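PDB 6KXD: ketosynthase, which forms part of the ishigamide ketosynthase/chain length factor complex of a highly reducing type II polyketide synthase and probably serves in polyketide chain elongation. Local coordinates for residues R79-A82 with K83-R86; L154-A157 with A158-A162; F208-A211 with H212-E216. All blocks are in the same frame, centred on the assembly; numbering follows the deposited sequence.

Contact 1. Residues R79-A82 with K83-R86; sequences RGTA and KMDR
Gly80 meets Met84 through its carbonyl: the methyl CE at the end of the methionine comes within 3.4 Å of Gly80 O. Its positive phi of 67° suits glycine and turns the chain into the bend that follows. Thr81 then closes that bend. Its O accepts a weak hydrogen bond from Met84 N at 3.2 Å, and with Ala82 and Lys83 at the corners the backbone angles are those of a type I beta turn. Met84 CB also lies 3.5 Å from Thr81 O, just beside the weak bond. The threonine methyl CG2 meets Met84 CE at 4.0 Å, the two side chains running at a slant to one another. The methionine reaches that far because its chain is stretched through chi1 and chi2 and bends only at the thioether (chi3 -64°), which brings CE back over Gly80 and Thr81. Thr81 OG1 looks the other way, bonded to Gln73 NE2 of helix 72-76 and to Gly77 O just past it. At Ala82 the carbonyl is flanked by the lysine: the bent Lys83 chain lays CD 3.6 Å from Ala82 O before NZ goes on to a salt bridge with Asp145. Beyond the turn, Asp85 occupies the N-cap of helix 86-99, its carboxylate taking a backbone N of the first turn and Thr88 OG1. Met84, one residue earlier, packs on Ala89, as well as on Leu76, Leu92 and Phe151. The whole is a type I turn leading directly into an N-capped helix with its hydrophobic staple, Met84 to Ala89.

Contact 2. Residues L154-A157 with A158-A162; sequences LNHA and AGATA
Ala157 O receives two bonds from Thr161, one from N at 2.9 Å and one from OG1 at 2.8 Å, arriving from opposite faces of the carbonyl plane. The hydroxyl can do this because it stands beside its own backbone N (chi1 -58°), facing back down the helix; the buried OG1 is thereby satisfied within one turn. The other main-chain bonds are ordinary i to i+4 links: Gly159 N to Asn155 O at 3.0 Å and Ala160 N to His156 O at 2.7 Å. One water extends the polar network past the helix end, donating to Leu154 O at 3.1 Å and accepting from Ala158 N at 2.8 Å. It serves a first-turn amide that the N-cap residue, Asn155, does not cap with its side chain: OD1 of Asn155 bonds Ser153 OG, and ND2 makes weak bonds to Phe395 and Asn398 of the neighbouring ketosynthase chain. The apolar part of the contact is small. His156 CE1 rests 3.8 Å from Ala160 CB, approaching obliquely, while ND1 bonds Thr88 OG1, which probably helps fix the ring's rotation. Ala157 and Ala158 pack on strand 114-119, and Ala158 also on Thr173. This is the opening of a buried, alanine-rich helix lying between strand 114-119 and helix 86-99 in a thiolase-type fold, touching the partner subunit both at its start and at Ala162.

Contact 3. Residues F208-A211 with H212-E216; sequences FSAA and HAWFE
Ser209 O starts the helical ladder by accepting from Ala213 N at 2.9 Å, and the next rungs, Trp214 N to Ala210 O and Phe215 N to Ala211 O, follow in sequence. Before them the chain is extended through Phe208 and Ser209, and it turns helical at Ala210. Ser209 caps the start: OG accepts from His212 N at 3.0 Å along a fairly straight N-H (163°). With chi1 at 68° the hydroxyl sits between its own N and carbonyl carbon, swung over the first turn. Replacing the serine by an alanine removes OG and is likely to leave His212 N without its capping acceptor, weakening the start of the helix. Phe208 reaches across with CZ, 3.8 Å from Ala213 CB, its ring meeting the methyl obliquely. Trp214 brings its edge to the backbone: CD1 lies 3.1 Å from Ala210 O, near the indole plane, and NE1 bonds Pro58 O. Phe215 instead turns a face to Ala211 C, with CG 3.4 Å from Ala211 O. The His212 ring has Glu216 CG over one face, 3.5 Å above its plane; the Glu216 carboxylate goes on to a salt bridge with Arg362. Trp214 and Phe215 also pack against Pro132 and Ile143 of the neighbouring ketosynthase chain. Serine N-cap and hydrophobic staple from Phe208 to Ala213 together make a classic helix N-terminus, set here at the head of helix 210-219, beside the subunit interface.

Contact 1 is the hub of the three. Its Asp85 comes within 4.0 Å of contact 2, measured from OD1 to His156 ND1, and both residues bond Thr88 OG1, so one hydroxyl ties the start of helix 86-99 to that of helix 156-165. Toward contact 3 it offers Arg86, whose CD packs 3.7 Å from Phe208 O; Glu231 joins the same two residues, pairing with Arg86 NH2 and accepting from Phe208 N. Contacts 2 and 3 do not touch, their nearest atoms being about 11 Å apart, yet both adjoin the partner ketosynthase chain. All three lie at helix beginnings of the thiolase-type fold.

Contact 1. Residues R79-A82 with K83-R86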
loop_
_atom_site.group_PDB
_atom_site.type_symbol
_atom_site.label_atom_id
_atom_site.label_comp_id
_atom_site.label_asym_id
_atom_site.label_seq_id
_atom_site.Cartn_x
_atom_site.Cartn_y
_atom_site.Cartn_z
ATOM N N ARG B 79 -4.237 23.979 -13.613
ATOM C CA ARG B 79 -3.038 23.962 -12.817
ATOM C C ARG B 79 -2.630 22.518 -12.476
ATOM O O ARG B 79 -3.362 21.802 -11.814
ATOM C CB ARG B 79 -3.292 24.823 -11.580
ATOM C CG ARG B 79 -2.091 25.006 -10.681
ATOM C CD ARG B 79 -2.461 25.747 -9.410
ATOM N NE ARG B 79 -2.889 27.090 -9.721
ATOM C CZ ARG B 79 -2.070 28.130 -9.890
ATOM N NH1 ARG B 79 -0.766 27.992 -9.733
ATOM N NH2 ARG B 79 -2.586 29.299 -10.231
ATOM N N GLY B 80 -1.470 22.100 -12.987
ATOM C CA GLY B 80 -0.841 20.798 -12.654
ATOM C C GLY B 80 -1.639 19.599 -13.169
ATOM O O GLY B 80 -1.599 18.469 -12.613
ATOM N N THR B 81 -2.369 19.825 -14.238
ATOM C CA THR B 81 -3.332 18.827 -14.740
ATOM C C THR B 81 -2.932 18.297 -16.108
ATOM O O THR B 81 -3.436 17.242 -16.532
ATOM C CB THR B 81 -4.754 19.372 -14.796
ATOM O OG1 THR B 81 -4.648 20.611 -15.493
ATOM C CG2 THR B 81 -5.389 19.541 -13.438
ATOM N N ALA B 82 -2.020 18.980 -16.789
ATOM C CA ALA B 82 -1.667 18.588 -18.183
ATOM C C ALA B 82 -1.084 17.161 -18.238
ATOM O O ALA B 82 -1.310 16.464 -19.205
ATOM C CB ALA B 82 -0.701 19.597 -18.765
ATOM N N LYS B 83 -0.271 16.806 -17.246
ATOM C CA LYS B 83 0.440 15.533 -17.183
ATOM C C LYS B 83 -0.194 14.601 -16.141
ATOM O O LYS B 83 0.332 13.512 -15.856
ATOM C CB LYS B 83 1.889 15.798 -16.792
ATOM C CG LYS B 83 2.679 16.683 -17.749
ATOM C CD LYS B 83 2.278 16.430 -19.159
ATOM C CE LYS B 83 3.363 16.670 -20.194
ATOM N NZ LYS B 83 3.002 15.938 -21.434
ATOM N N MET B 84 -1.305 15.033 -15.548
ATOM C CA MET B 84 -1.936 14.297 -14.466
ATOM C C MET B 84 -2.497 12.979 -14.989
ATOM O O MET B 84 -3.195 12.922 -15.999
ATOM C CB MET B 84 -3.083 15.085 -13.837
ATOM C CG MET B 84 -3.806 14.305 -12.757
ATOM S SD MET B 84 -5.052 15.274 -11.938
ATOM C CE MET B 84 -4.047 16.533 -11.157
ATOM N N ASP B 85 -2.235 11.918 -14.232
ATOM C CA ASP B 85 -2.781 10.622 -14.591
ATOM C C ASP B 85 -4.274 10.592 -14.261
ATOM O O ASP B 85 -4.782 11.219 -13.313
ATOM C CB ASP B 85 -2.044 9.499 -13.872
ATOM C CG ASP B 85 -2.151 9.649 -12.370
ATOM O OD1 ASP B 85 -1.743 10.699 -11.844
ATOM O OD2 ASP B 85 -2.698 8.718 -11.729
ATOM N N ARG B 86 -4.992 9.781 -15.017
ATOM C CA ARG B 86 -6.395 9.694 -14.903
ATOM C C ARG B 86 -6.765 9.161 -13.508
ATOM O O ARG B 86 -7.736 9.601 -12.957
ATOM C CB ARG B 86 -6.910 8.839 -16.045
ATOM C CG ARG B 86 -8.415 8.740 -16.129
ATOM C CD ARG B 86 -8.709 7.981 -17.399
ATOM N NE ARG B 86 -10.117 7.845 -17.627
ATOM C CZ ARG B 86 -10.881 8.759 -18.200
ATOM N NH1 ARG B 86 -10.341 9.887 -18.636
ATOM N NH2 ARG B 86 -12.181 8.550 -18.315
#

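Contact 2. Residues L154-A157 with A158-A162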
loop_
_atom_site.group_PDB
_atom_site.type_symbol
_atom_site.label_atom_id
_atom_site.label_comp_id
_atom_site.label_asym_id
_atom_site.label_seq_id
_atom_site.Cartn_x
_atom_site.Cartn_y
_atom_site.Cartn_z
ATOM N N LEU B 154 2.711 5.067 -6.822
ATOM C CA LEU B 154 1.454 4.381 -6.537
ATOM C C LEU B 154 0.604 5.177 -5.523
ATOM O O LEU B 154 -0.592 5.055 -5.553
ATOM C CB LEU B 154 1.738 2.953 -6.056
ATOM C CG LEU B 154 2.416 2.016 -7.078
ATOM C CD1 LEU B 154 2.663 0.640 -6.461
ATOM C CD2 LEU B 154 1.556 1.872 -8.343
ATOM N N ASN B 155 1.239 5.910 -4.620
ATOM C CA ASN B 155 0.579 6.631 -3.590
ATOM C C ASN B 155 0.221 8.035 -4.064
ATOM O O ASN B 155 -0.233 8.839 -3.271
ATOM C CB ASN B 155 1.387 6.650 -2.303
ATOM C CG ASN B 155 2.729 7.337 -2.422
ATOM O OD1 ASN B 155 3.164 7.647 -3.552
ATOM N ND2 ASN B 155 3.385 7.507 -1.292
ATOM N N HIS B 156 0.420 8.343 -5.342
ATOM C CA HIS B 156 0.239 9.704 -5.781
ATOM C C HIS B 156 -1.215 10.176 -5.632
ATOM O O HIS B 156 -1.412 11.318 -5.222
ATOM C CB HIS B 156 0.643 9.928 -7.220
ATOM C CG HIS B 156 0.530 11.369 -7.563
ATOM N ND1 HIS B 156 -0.569 11.892 -8.216
ATOM C CD2 HIS B 156 1.342 12.414 -7.263
ATOM C CE1 HIS B 156 -0.386 13.214 -8.348
ATOM N NE2 HIS B 156 0.755 13.541 -7.805
ATOM N N ALA B 157 -2.203 9.354 -5.998
ATOM C CA ALA B 157 -3.610 9.799 -5.876
ATOM C C ALA B 157 -3.940 10.175 -4.420
ATOM O O ALA B 157 -4.545 11.253 -4.157
ATOM C CB ALA B 157 -4.577 8.773 -6.443
ATOM N N ALA B 158 -3.515 9.361 -3.436
ATOM C CA ALA B 158 -3.836 9.600 -2.063
ATOM C C ALA B 158 -3.152 10.902 -1.604
ATOM O O ALA B 158 -3.755 11.715 -0.931
ATOM C CB ALA B 158 -3.470 8.396 -1.227
ATOM N N GLY B 159 -1.884 11.049 -1.984
ATOM C CA GLY B 159 -1.057 12.211 -1.687
ATOM C C GLY B 159 -1.617 13.472 -2.314
ATOM O O GLY B 159 -1.645 14.536 -1.662
ATOM N N ALA B 160 -2.035 13.368 -3.580
ATOM C CA ALA B 160 -2.653 14.491 -4.302
ATOM C C ALA B 160 -3.928 14.946 -3.585
ATOM O O ALA B 160 -4.219 16.165 -3.517
ATOM C CB ALA B 160 -2.963 14.166 -5.730
ATOM N N THR B 161 -4.711 13.980 -3.112
ATOM C CA THR B 161 -5.956 14.298 -2.391
ATOM C C THR B 161 -5.612 15.147 -1.179
ATOM O O THR B 161 -6.284 16.147 -0.883
ATOM C CB THR B 161 -6.680 13.002 -2.019
ATOM O OG1 THR B 161 -6.931 12.288 -3.218
ATOM C CG2 THR B 161 -7.978 13.241 -1.295
ATOM N N ALA B 162 -4.545 14.765 -0.492
ATOM C CA ALA B 162 -4.091 15.473 0.718
ATOM C C ALA B 162 -3.592 16.869 0.382
ATOM O O ALA B 162 -3.893 17.807 1.146
ATOM C CB ALA B 162 -3.044 14.674 1.417
HETATM O O HOH W 1 -2.870 6.671 -4.112
#

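Contact 3. Residues F208-A211 with H212-E216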
loop_
_atom_site.group_PDB
_atom_site.type_symbol
_atom_site.label_atom_id
_atom_site.label_comp_id
_atom_site.label_asym_id
_atom_site.label_seq_id
_atom_site.Cartn_x
_atom_site.Cartn_y
_atom_site.Cartn_z
ATOM N N PHE B 208 -9.246 3.643 -16.383
ATOM C CA PHE B 208 -9.202 2.935 -17.642
ATOM C C PHE B 208 -7.963 3.423 -18.423
ATOM O O PHE B 208 -7.661 4.605 -18.465
ATOM C CB PHE B 208 -10.485 3.112 -18.456
ATOM C CG PHE B 208 -10.421 2.233 -19.680
ATOM C CD1 PHE B 208 -10.799 0.904 -19.614
ATOM C CD2 PHE B 208 -9.818 2.690 -20.840
ATOM C CE1 PHE B 208 -10.648 0.076 -20.717
ATOM C CE2 PHE B 208 -9.650 1.852 -21.934
ATOM C CZ PHE B 208 -10.088 0.558 -21.873
ATOM N N SER B 209 -7.182 2.485 -18.952
ATOM C CA SER B 209 -6.022 2.805 -19.776
ATOM C C SER B 209 -5.828 1.661 -20.751
ATOM O O SER B 209 -6.175 0.528 -20.435
ATOM C CB SER B 209 -4.740 3.021 -19.013
ATOM O OG SER B 209 -4.258 1.825 -18.412
ATOM N N ALA B 210 -5.315 1.988 -21.939
ATOM C CA ALA B 210 -4.965 0.935 -22.914
ATOM C C ALA B 210 -3.992 -0.062 -22.265
ATOM O O ALA B 210 -4.091 -1.290 -22.465
ATOM C CB ALA B 210 -4.383 1.558 -24.177
ATOM N N ALA B 211 -3.098 0.410 -21.399
ATOM C CA ALA B 211 -2.157 -0.501 -20.784
ATOM C C ALA B 211 -2.880 -1.540 -19.916
ATOM O O ALA B 211 -2.712 -2.798 -20.067
ATOM C CB ALA B 211 -1.109 0.262 -20.030
ATOM N N HIS B 212 -3.688 -1.025 -18.996
ATOM C CA HIS B 212 -4.556 -1.842 -18.146
ATOM C C HIS B 212 -5.367 -2.835 -18.979
ATOM O O HIS B 212 -5.393 -4.024 -18.660
ATOM C CB HIS B 212 -5.470 -0.939 -17.328
ATOM C CG HIS B 212 -6.306 -1.695 -16.364
ATOM N ND1 HIS B 212 -7.669 -1.635 -16.389
ATOM C CD2 HIS B 212 -5.963 -2.576 -15.412
ATOM C CE1 HIS B 212 -8.138 -2.426 -15.448
ATOM N NE2 HIS B 212 -7.115 -3.021 -14.845
ATOM N N ALA B 213 -6.051 -2.336 -20.012
ATOM C CA ALA B 213 -6.904 -3.179 -20.822
ATOM C C ALA B 213 -6.073 -4.310 -21.443
ATOM O O ALA B 213 -6.464 -5.460 -21.378
ATOM C CB ALA B 213 -7.623 -2.391 -21.881
ATOM N N TRP B 214 -4.924 -3.970 -22.024
ATOM C CA TRP B 214 -4.053 -5.003 -22.650
ATOM C C TRP B 214 -3.488 -5.953 -21.595
ATOM O O TRP B 214 -3.438 -7.164 -21.812
ATOM C CB TRP B 214 -2.960 -4.306 -23.474
ATOM C CG TRP B 214 -3.486 -3.868 -24.795
ATOM C CD1 TRP B 214 -3.742 -2.602 -25.221
ATOM C CD2 TRP B 214 -3.873 -4.742 -25.871
ATOM N NE1 TRP B 214 -4.257 -2.632 -26.487
ATOM C CE2 TRP B 214 -4.344 -3.924 -26.913
ATOM C CE3 TRP B 214 -3.874 -6.137 -26.037
ATOM C CZ2 TRP B 214 -4.803 -4.453 -28.122
ATOM C CZ3 TRP B 214 -4.321 -6.658 -27.235
ATOM C CH2 TRP B 214 -4.799 -5.826 -28.244
ATOM N N PHE B 215 -3.099 -5.436 -20.426
ATOM C CA PHE B 215 -2.524 -6.319 -19.434
ATOM C C PHE B 215 -3.577 -7.288 -18.913
ATOM O O PHE B 215 -3.271 -8.463 -18.670
ATOM C CB PHE B 215 -1.905 -5.550 -18.275
ATOM C CG PHE B 215 -0.578 -4.913 -18.585
ATOM C CD1 PHE B 215 0.134 -5.241 -19.724
ATOM C CD2 PHE B 215 -0.037 -3.973 -17.722
ATOM C CE1 PHE B 215 1.358 -4.646 -19.994
ATOM C CE2 PHE B 215 1.190 -3.386 -17.998
ATOM C CZ PHE B 215 1.894 -3.747 -19.120
ATOM N N GLU B 216 -4.787 -6.776 -18.709
ATOM C CA GLU B 216 -5.900 -7.601 -18.248
ATOM C C GLU B 216 -6.158 -8.720 -19.250
ATOM O O GLU B 216 -6.409 -9.850 -18.865
ATOM C CB GLU B 216 -7.176 -6.771 -18.116
ATOM C CG GLU B 216 -7.227 -6.017 -16.801
ATOM C CD GLU B 216 -7.158 -6.917 -15.580
ATOM O OE1 GLU B 216 -8.090 -7.737 -15.392
ATOM O OE2 GLU B 216 -6.152 -6.827 -14.858
#